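Local structure of gamma-glutamyltransferase 1 Threonine peptidase. MEROPS family T03 (Pseudomonas nitroreducens, 7D9E) at residues A121-H126 and W162-I167; K117-Q122 and A180-G185; L113-A118 and I167-V172. The protein transfers the gamma-glutamyl group of glutathione and related compounds to amino acids and peptides, or hydrolyses it, as an N-terminal-threonine enzyme. All coordinates share one frame; numbering follows the deposited sequence.

Contact 1 (A121-H126 and W162-I167); sequences AQRVHH and WNMGDI
Arg123 touches the loop 162-167 with both its CB and its guanidinium. CB lies 3.8 Å from CG of Met164, in one of the two conformers modelled for that thioether chain. The arginine then bends at chi3 (-65°), which turns the guanidinium back onto the loop backbone. NE and NH2 share one acceptor, the carbonyl oxygen of Met164: NH2 makes the better bond at 2.8 Å, tilted 24° out of the carbonyl plane, whereas the one from NE is weak. CG1 of Ile167 covers one guanidinium face toward its rim, 3.6 Å above the plane and also against NH1, which makes a weak bond to Val119 O. NH2 forms a salt bridge with Asp182, so this buried charge has its counter-ion. A methionine in place of Arg123 would probably leave the Met164 carbonyl without these donors and Asp182 without one of its cationic mates.

Met164, flexible and unbranched, suits its place: in the same conformer SD rests 3.9 Å from CB of His125, whose imidazole is held by Thr99 and Gln127. Gly165 has a phi of 92°, where a side chain would collide with the Met164 carbonyl oxygen and come tight against Arg123 NH2, so glycine fits. The arrangement is a buried arginine gripping an inverse gamma turn centred on Met164, in an Ntn-hydrolase loop passing close to Gly93 of the pocket that holds the bound 6-diazenyl-5-oxo-L-norleucine.

Contact 2 (K117-Q122 and A180-G185); sequences KAVAAQ and ASDPRG
The guanidinium of Arg184 is met at its edge by the last turn of helix 115-120 and the residue that follows it: the carbonyl oxygens of Val119 and Ala121 both lie near its plane, as does OD1 of Asp182 from its own segment. Two motifs meet here, a helix C-terminus bound by an arginine and, on the other segment, an Asx turn within a type I beta turn from Asp182 to Gly185. The chain of Arg184 is extended from CG to NE, long enough to span from turn to helix. NH2 donates to Ala121 O at 2.9 Å, and NH1 to Val119 O at 3.2 Å, the latter in the carbonyl plane. Carbonyls at a helix end would probably favour a positive group. Arg123 also comes close, and Asp182 serves both arginines as counter-charge; NE is taken up by Asp137.

Beside this polar patch the contact is apolar. Val119, with CG1 anti to its backbone N (chi1 169°), sends that methyl to 3.6 Å from CA of Asp182, while CG2 packs on CB of Ala180 near the end of strand 176-181. The small CB of Ala120 leaves room for the Pro183 ring, whose CG comes within 3.8 Å. Pro183 also suits the second position of the turn, where its fixed phi fits. OD1 of Asp182 takes two donors: Arg184 NH1 at 2.8 Å on its syn lone pair, and Arg184 N at 2.9 Å on the anti side, 32° out of the carboxylate plane.

Contact 3 (L113-A118 and I167-V172); sequences LPLEKA and IQAIRV
Leu115, in the first turn of helix 115-120, puts its two methyls onto strand 168-173, and this is the close-packed half of the contact. A chi1 of -172° swings CG to the far side from N, which directs the branched end at the sheet. CD1 meets CB of Ala169 at 4.1 Å, and CD2 lies 3.8 Å from CB of Arg171. Ala169 and Arg171, two apart on the strand, both present CB to the helix. The small alanine makes room for the leucine, whose side chain also touches Leu87, Glu178 and Ala180 of the neighbouring strands. Leu115 thus packs helix 115-120 against the antiparallel sheet that contains strands 84-90, 168-173 and 176-181.

The other half is looser and wetter. The aliphatic part of Arg171 runs past Leu115 in the opposite sense, extended from CG to NE, and carries the guanidinium out to the segment just before the helix. There NH1 gives only a weak hydrogen bond to Leu113 O, at 3.5 Å. A water adds a second, bridged route: it donates to Leu113 O at 2.8 Å and accepts from Arg171 NH2 at 2.7 Å. Pro114 occupies the N-cap position, and its carbonyl starts the helix by accepting from Ala118 N.

An arginine is useful here because its methylene chain can lie along a leucine while its tip bonds to polar partners. The methylenes supply apolar contact and the guanidinium reaches a carbonyl partly through water, so the polar end is probably less tightly fixed than the apolar one.

From the N terminus, the chain enters helix 115-120 through 113-118, continues through 117-122 and then through 121-126, so the three contacts open in the order 3, 2, 1. The returning segments follow as 162-167, 167-172 and 180-185. Contact 1 therefore closes first and is nested inside the loop of contact 3, sharing Ile167 with it, whereas contact 2 opens inside that loop and closes beyond it. Contacts 2 and 3 set one helix on neighbouring strands 168-173 and 176-181; contact 1 ties the segment after the helix to the loop after strand 156-159. Ile167 N, common to contacts 1 and 3, bonds to Asp182 of contact 2.

Contact 1 (A121-H126 and W162-I167)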
loop_
_atom_site.group_PDB
_atom_site.type_symbol
_atom_site.label_atom_id
_atom_site.label_comp_id
_atom_site.label_asym_id
_atom_site.label_seq_id
_atom_site.Cartn_x
_atom_site.Cartn_y
_atom_site.Cartn_z
ATOM N N ALA B 121 12.197 -12.758 7.871
ATOM C CA ALA B 121 13.547 -12.228 7.891
ATOM C C ALA B 121 13.568 -10.729 8.162
ATOM O O ALA B 121 12.691 -9.974 7.717
ATOM C CB ALA B 121 14.247 -12.534 6.570
ATOM N N GLN B 122 14.626 -10.295 8.855
ATOM C CA GLN B 122 14.909 -8.876 9.004
ATOM C C GLN B 122 14.831 -8.159 7.662
ATOM O O GLN B 122 15.328 -8.656 6.649
ATOM C CB GLN B 122 16.322 -8.708 9.565
ATOM C CG GLN B 122 16.768 -7.278 9.767
ATOM C CD GLN B 122 18.163 -7.232 10.358
ATOM O OE1 GLN B 122 18.390 -6.740 11.481
ATOM N NE2 GLN B 122 19.097 -7.792 9.630
ATOM N N ARG B 123 14.198 -6.983 7.667
ATOM C CA ARG B 123 14.192 -6.082 6.524
ATOM C C ARG B 123 14.681 -4.719 6.982
ATOM O O ARG B 123 14.444 -4.310 8.125
ATOM C CB ARG B 123 12.804 -5.937 5.885
ATOM C CG ARG B 123 12.329 -7.232 5.248
ATOM C CD ARG B 123 11.094 -7.054 4.426
ATOM N NE ARG B 123 9.915 -6.667 5.184
ATOM C CZ ARG B 123 9.023 -7.510 5.702
ATOM N NH1 ARG B 123 9.203 -8.822 5.595
ATOM N NH2 ARG B 123 7.981 -7.047 6.356
ATOM N N VAL B 124 15.384 -4.021 6.086
ATOM C CA VAL B 124 15.873 -2.672 6.365
ATOM C C VAL B 124 15.571 -1.807 5.152
ATOM O O VAL B 124 15.166 -2.302 4.102
ATOM C CB VAL B 124 17.381 -2.635 6.714
ATOM C CG1 VAL B 124 17.642 -3.466 7.975
ATOM C CG2 VAL B 124 18.211 -3.090 5.550
ATOM N N HIS B 125 15.813 -0.503 5.280
ATOM C CA HIS B 125 15.400 0.414 4.227
ATOM C C HIS B 125 16.329 1.616 4.142
ATOM O O HIS B 125 16.708 2.197 5.163
ATOM C CB HIS B 125 13.980 0.894 4.539
ATOM C CG HIS B 125 13.448 1.905 3.582
ATOM N ND1 HIS B 125 13.060 1.582 2.297
ATOM C CD2 HIS B 125 13.253 3.238 3.716
ATOM C CE1 HIS B 125 12.625 2.677 1.689
ATOM N NE2 HIS B 125 12.739 3.695 2.526
ATOM N N HIS B 126 16.665 1.999 2.910
ATOM C CA HIS B 126 17.373 3.228 2.619
ATOM C C HIS B 126 16.663 3.916 1.460
ATOM O O HIS B 126 16.105 3.253 0.588
ATOM C CB HIS B 126 18.833 2.932 2.236
ATOM C CG HIS B 126 19.605 4.148 1.849
ATOM N ND1 HIS B 126 19.870 5.169 2.740
ATOM C CD2 HIS B 126 20.161 4.515 0.673
ATOM C CE1 HIS B 126 20.548 6.121 2.117
ATOM N NE2 HIS B 126 20.741 5.745 0.864
ATOM N N TRP B 162 8.189 1.839 13.969
ATOM C CA TRP B 162 7.046 1.082 13.470
ATOM C C TRP B 162 7.595 -0.063 12.638
ATOM O O TRP B 162 8.651 0.051 12.018
ATOM C CB TRP B 162 6.049 1.980 12.718
ATOM C CG TRP B 162 6.646 2.919 11.680
ATOM C CD1 TRP B 162 7.200 4.149 11.934
ATOM C CD2 TRP B 162 6.648 2.775 10.249
ATOM N NE1 TRP B 162 7.598 4.745 10.763
ATOM C CE2 TRP B 162 7.266 3.928 9.713
ATOM C CE3 TRP B 162 6.204 1.781 9.373
ATOM C CZ2 TRP B 162 7.456 4.111 8.345
ATOM C CZ3 TRP B 162 6.401 1.964 8.010
ATOM C CH2 TRP B 162 7.013 3.127 7.512
ATOM N N ASN B 163 6.904 -1.193 12.685
ATOM C CA ASN B 163 7.418 -2.377 12.017
ATOM C C ASN B 163 7.550 -2.120 10.522
ATOM O O ASN B 163 6.803 -1.346 9.915
ATOM C CB ASN B 163 6.582 -3.602 12.380
ATOM C CG ASN B 163 6.901 -4.124 13.775
ATOM O OD1 ASN B 163 7.887 -3.676 14.437
ATOM N ND2 ASN B 163 6.072 -5.029 14.265
ATOM N N MET B 164 8.525 -2.796 9.932
ATOM C CA MET B 164 8.930 -2.590 8.548
ATOM C C MET B 164 8.048 -3.440 7.636
ATOM O O MET B 164 8.478 -4.428 7.035
ATOM C CB MET B 164 10.402 -2.958 8.408
ATOM C CG MET B 164 11.006 -2.754 7.037
ATOM S SD MET B 164 11.349 -1.018 6.737
ATOM C CE MET B 164 12.627 -0.677 7.949
ATOM N N GLY B 165 6.776 -3.032 7.538
ATOM C CA GLY B 165 5.830 -3.751 6.712
ATOM C C GLY B 165 5.067 -4.821 7.460
ATOM O O GLY B 165 5.183 -5.012 8.676
ATOM N N ASP B 166 4.235 -5.525 6.686
ATOM C CA ASP B 166 3.288 -6.538 7.150
ATOM C C ASP B 166 2.922 -7.353 5.906
ATOM O O ASP B 166 1.818 -7.249 5.354
ATOM C CB ASP B 166 2.108 -5.921 7.879
ATOM C CG ASP B 166 1.224 -6.957 8.549
ATOM O OD1 ASP B 166 1.651 -8.116 8.720
ATOM O OD2 ASP B 166 0.116 -6.584 8.971
ATOM N N ILE B 167 3.872 -8.144 5.443
ATOM C CA ILE B 167 3.683 -8.889 4.202
ATOM C C ILE B 167 2.608 -9.945 4.419
ATOM O O ILE B 167 2.622 -10.692 5.414
ATOM C CB ILE B 167 5.021 -9.532 3.811
ATOM C CG1 ILE B 167 6.045 -8.484 3.324
ATOM C CG2 ILE B 167 4.788 -10.560 2.688
ATOM C CD1 ILE B 167 5.941 -8.120 1.852
#

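Contact 2 (K117-Q122 and A180-G185)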
loop_
_atom_site.group_PDB
_atom_site.type_symbol
_atom_site.label_atom_id
_atom_site.label_comp_id
_atom_site.label_asym_id
_atom_site.label_seq_id
_atom_site.Cartn_x
_atom_site.Cartn_y
_atom_site.Cartn_z
ATOM N N LYS B 117 10.189 -18.119 6.296
ATOM C CA LYS B 117 11.462 -17.502 6.644
ATOM C C LYS B 117 11.710 -16.261 5.811
ATOM O O LYS B 117 12.258 -15.277 6.313
ATOM C CB LYS B 117 12.605 -18.499 6.443
ATOM C CG LYS B 117 12.474 -19.741 7.299
ATOM C CD LYS B 117 12.969 -19.475 8.700
ATOM C CE LYS B 117 12.897 -20.741 9.549
ATOM N NZ LYS B 117 12.828 -20.475 11.005
ATOM N N ALA B 118 11.314 -16.294 4.537
ATOM C CA ALA B 118 11.493 -15.143 3.666
ATOM C C ALA B 118 10.711 -13.936 4.169
ATOM O O ALA B 118 11.162 -12.804 4.023
ATOM C CB ALA B 118 11.017 -15.494 2.254
ATOM N N VAL B 119 9.542 -14.165 4.754
ATOM C CA VAL B 119 8.729 -13.082 5.292
ATOM C C VAL B 119 9.190 -12.677 6.688
ATOM O O VAL B 119 9.134 -11.492 7.045
ATOM C CB VAL B 119 7.258 -13.527 5.268
ATOM C CG1 VAL B 119 6.382 -12.578 6.045
ATOM C CG2 VAL B 119 6.742 -13.602 3.836
ATOM N N ALA B 120 9.618 -13.629 7.506
ATOM C CA ALA B 120 10.024 -13.296 8.861
ATOM C C ALA B 120 11.384 -12.619 8.913
ATOM O O ALA B 120 11.694 -11.984 9.918
ATOM C CB ALA B 120 10.083 -14.547 9.734
ATOM N N ALA B 121 12.197 -12.758 7.871
ATOM C CA ALA B 121 13.547 -12.228 7.891
ATOM C C ALA B 121 13.568 -10.729 8.162
ATOM O O ALA B 121 12.691 -9.974 7.717
ATOM C CB ALA B 121 14.247 -12.534 6.570
ATOM N N GLN B 122 14.626 -10.295 8.855
ATOM C CA GLN B 122 14.909 -8.876 9.004
ATOM C C GLN B 122 14.831 -8.159 7.662
ATOM O O GLN B 122 15.328 -8.656 6.649
ATOM C CB GLN B 122 16.322 -8.708 9.565
ATOM C CG GLN B 122 16.768 -7.278 9.767
ATOM C CD GLN B 122 18.163 -7.232 10.358
ATOM O OE1 GLN B 122 18.390 -6.740 11.481
ATOM N NE2 GLN B 122 19.097 -7.792 9.630
ATOM N N ALA B 180 1.699 -17.161 4.114
ATOM C CA ALA B 180 2.557 -16.598 5.144
ATOM C C ALA B 180 2.004 -15.231 5.520
ATOM O O ALA B 180 1.760 -14.385 4.646
ATOM C CB ALA B 180 4.005 -16.446 4.665
ATOM N N SER B 181 1.838 -15.034 6.828
ATOM C CA SER B 181 1.456 -13.767 7.437
ATOM C C SER B 181 2.628 -13.264 8.269
ATOM O O SER B 181 3.188 -13.996 9.096
ATOM C CB SER B 181 0.230 -13.945 8.327
ATOM O OG SER B 181 -0.865 -14.415 7.553
ATOM N N ASP B 182 2.983 -12.014 8.052
ATOM C CA ASP B 182 4.166 -11.450 8.687
ATOM C C ASP B 182 4.062 -11.514 10.202
ATOM O O ASP B 182 3.057 -11.075 10.768
ATOM C CB ASP B 182 4.238 -9.986 8.244
ATOM C CG ASP B 182 5.643 -9.415 8.291
ATOM O OD1 ASP B 182 6.332 -9.610 9.323
ATOM O OD2 ASP B 182 6.037 -8.737 7.324
ATOM N N PRO B 183 5.073 -12.040 10.890
ATOM C CA PRO B 183 5.065 -11.990 12.353
ATOM C C PRO B 183 5.126 -10.584 12.916
ATOM O O PRO B 183 4.943 -10.428 14.136
ATOM C CB PRO B 183 6.287 -12.825 12.757
ATOM C CG PRO B 183 7.106 -12.961 11.537
ATOM C CD PRO B 183 6.297 -12.635 10.332
ATOM N N ARG B 184 5.360 -9.564 12.077
ATOM C CA ARG B 184 5.296 -8.188 12.548
ATOM C C ARG B 184 3.878 -7.755 12.876
ATOM O O ARG B 184 3.690 -6.762 13.594
ATOM C CB ARG B 184 5.840 -7.266 11.462
ATOM C CG ARG B 184 7.383 -7.301 11.354
ATOM C CD ARG B 184 7.839 -6.640 10.090
ATOM N NE ARG B 184 9.250 -6.803 9.826
ATOM C CZ ARG B 184 9.809 -7.889 9.285
ATOM N NH1 ARG B 184 9.079 -8.959 8.967
ATOM N NH2 ARG B 184 11.113 -7.941 9.024
ATOM N N GLY B 185 2.882 -8.447 12.343
ATOM C CA GLY B 185 1.497 -8.062 12.536
ATOM C C GLY B 185 0.644 -9.188 13.058
ATOM O O GLY B 185 1.153 -10.174 13.584
#

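Contact 3 (L113-A118 and I167-V172)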
loop_
_atom_site.group_PDB
_atom_site.type_symbol
_atom_site.label_atom_id
_atom_site.label_comp_id
_atom_site.label_asym_id
_atom_site.label_seq_id
_atom_site.Cartn_x
_atom_site.Cartn_y
_atom_site.Cartn_z
ATOM N N LEU B 113 14.681 -19.270 0.276
ATOM C CA LEU B 113 14.170 -19.514 1.613
ATOM C C LEU B 113 12.721 -19.990 1.561
ATOM O O LEU B 113 11.957 -19.589 0.671
ATOM C CB LEU B 113 14.237 -18.256 2.463
ATOM C CG LEU B 113 15.633 -17.756 2.837
ATOM C CD1 LEU B 113 15.516 -16.476 3.644
ATOM C CD2 LEU B 113 16.388 -18.819 3.620
ATOM N N PRO B 114 12.324 -20.827 2.516
ATOM C CA PRO B 114 10.898 -21.115 2.690
ATOM C C PRO B 114 10.166 -19.802 2.886
ATOM O O PRO B 114 10.706 -18.856 3.466
ATOM C CB PRO B 114 10.853 -21.963 3.963
ATOM C CG PRO B 114 12.253 -22.515 4.124
ATOM C CD PRO B 114 13.141 -21.422 3.589
ATOM N N LEU B 115 8.927 -19.756 2.391
ATOM C CA LEU B 115 8.152 -18.525 2.429
ATOM C C LEU B 115 8.097 -17.929 3.830
ATOM O O LEU B 115 8.220 -16.708 3.997
ATOM C CB LEU B 115 6.734 -18.770 1.914
ATOM C CG LEU B 115 5.875 -17.514 1.712
ATOM C CD1 LEU B 115 6.450 -16.569 0.702
ATOM C CD2 LEU B 115 4.466 -17.917 1.328
ATOM N N GLU B 116 7.888 -18.769 4.845
ATOM C CA GLU B 116 7.755 -18.241 6.201
ATOM C C GLU B 116 9.039 -17.551 6.646
ATOM O O GLU B 116 8.996 -16.498 7.293
ATOM C CB GLU B 116 7.351 -19.343 7.180
ATOM N N LYS B 117 10.189 -18.119 6.296
ATOM C CA LYS B 117 11.462 -17.502 6.644
ATOM C C LYS B 117 11.710 -16.261 5.811
ATOM O O LYS B 117 12.258 -15.277 6.313
ATOM C CB LYS B 117 12.605 -18.499 6.443
ATOM C CG LYS B 117 12.474 -19.741 7.299
ATOM C CD LYS B 117 12.969 -19.475 8.700
ATOM C CE LYS B 117 12.897 -20.741 9.549
ATOM N NZ LYS B 117 12.828 -20.475 11.005
ATOM N N ALA B 118 11.314 -16.294 4.537
ATOM C CA ALA B 118 11.493 -15.143 3.666
ATOM C C ALA B 118 10.711 -13.936 4.169
ATOM O O ALA B 118 11.162 -12.804 4.023
ATOM C CB ALA B 118 11.017 -15.494 2.254
ATOM N N ILE B 167 3.872 -8.144 5.443
ATOM C CA ILE B 167 3.683 -8.889 4.202
ATOM C C ILE B 167 2.608 -9.945 4.419
ATOM O O ILE B 167 2.622 -10.692 5.414
ATOM C CB ILE B 167 5.021 -9.532 3.811
ATOM C CG1 ILE B 167 6.045 -8.484 3.324
ATOM C CG2 ILE B 167 4.788 -10.560 2.688
ATOM C CD1 ILE B 167 5.941 -8.120 1.852
ATOM N N GLN B 168 1.704 -10.064 3.448
ATOM C CA GLN B 168 0.716 -11.130 3.415
ATOM C C GLN B 168 0.902 -11.809 2.069
ATOM O O GLN B 168 0.714 -11.174 1.030
ATOM C CB GLN B 168 -0.703 -10.597 3.557
ATOM C CG GLN B 168 -0.932 -9.797 4.821
ATOM C CD GLN B 168 -0.708 -10.601 6.065
ATOM O OE1 GLN B 168 -0.947 -11.812 6.084
ATOM N NE2 GLN B 168 -0.310 -9.927 7.120
ATOM N N ALA B 169 1.299 -13.082 2.083
ATOM C CA ALA B 169 1.748 -13.748 0.880
ATOM C C ALA B 169 1.142 -15.141 0.726
ATOM O O ALA B 169 0.835 -15.831 1.703
ATOM C CB ALA B 169 3.290 -13.895 0.867
ATOM N N ILE B 170 0.976 -15.546 -0.532
ATOM C CA ILE B 170 0.565 -16.906 -0.886
ATOM C C ILE B 170 1.543 -17.410 -1.935
ATOM O O ILE B 170 1.842 -16.701 -2.897
ATOM C CB ILE B 170 -0.861 -16.924 -1.481
ATOM C CG1 ILE B 170 -1.855 -16.387 -0.459
ATOM C CG2 ILE B 170 -1.218 -18.328 -1.971
ATOM C CD1 ILE B 170 -3.242 -16.150 -1.055
ATOM N N ARG B 171 2.047 -18.618 -1.758
ATOM C CA ARG B 171 2.920 -19.253 -2.731
ATOM C C ARG B 171 2.215 -20.482 -3.275
ATOM O O ARG B 171 1.541 -21.210 -2.536
ATOM C CB ARG B 171 4.254 -19.685 -2.078
ATOM C CG ARG B 171 5.311 -20.236 -3.037
ATOM C CD ARG B 171 6.576 -20.589 -2.232
ATOM N NE ARG B 171 7.749 -20.854 -3.051
ATOM C CZ ARG B 171 9.001 -20.818 -2.595
ATOM N NH1 ARG B 171 9.245 -20.522 -1.323
ATOM N NH2 ARG B 171 10.012 -21.072 -3.411
ATOM N N VAL B 172 2.378 -20.707 -4.571
ATOM C CA VAL B 172 1.795 -21.840 -5.268
ATOM C C VAL B 172 2.939 -22.675 -5.814
ATOM O O VAL B 172 3.820 -22.144 -6.502
ATOM C CB VAL B 172 0.872 -21.372 -6.409
ATOM C CG1 VAL B 172 0.250 -22.573 -7.094
ATOM C CG2 VAL B 172 -0.190 -20.425 -5.886
HETATM O O HOH W 1 12.107 -20.080 -2.067
#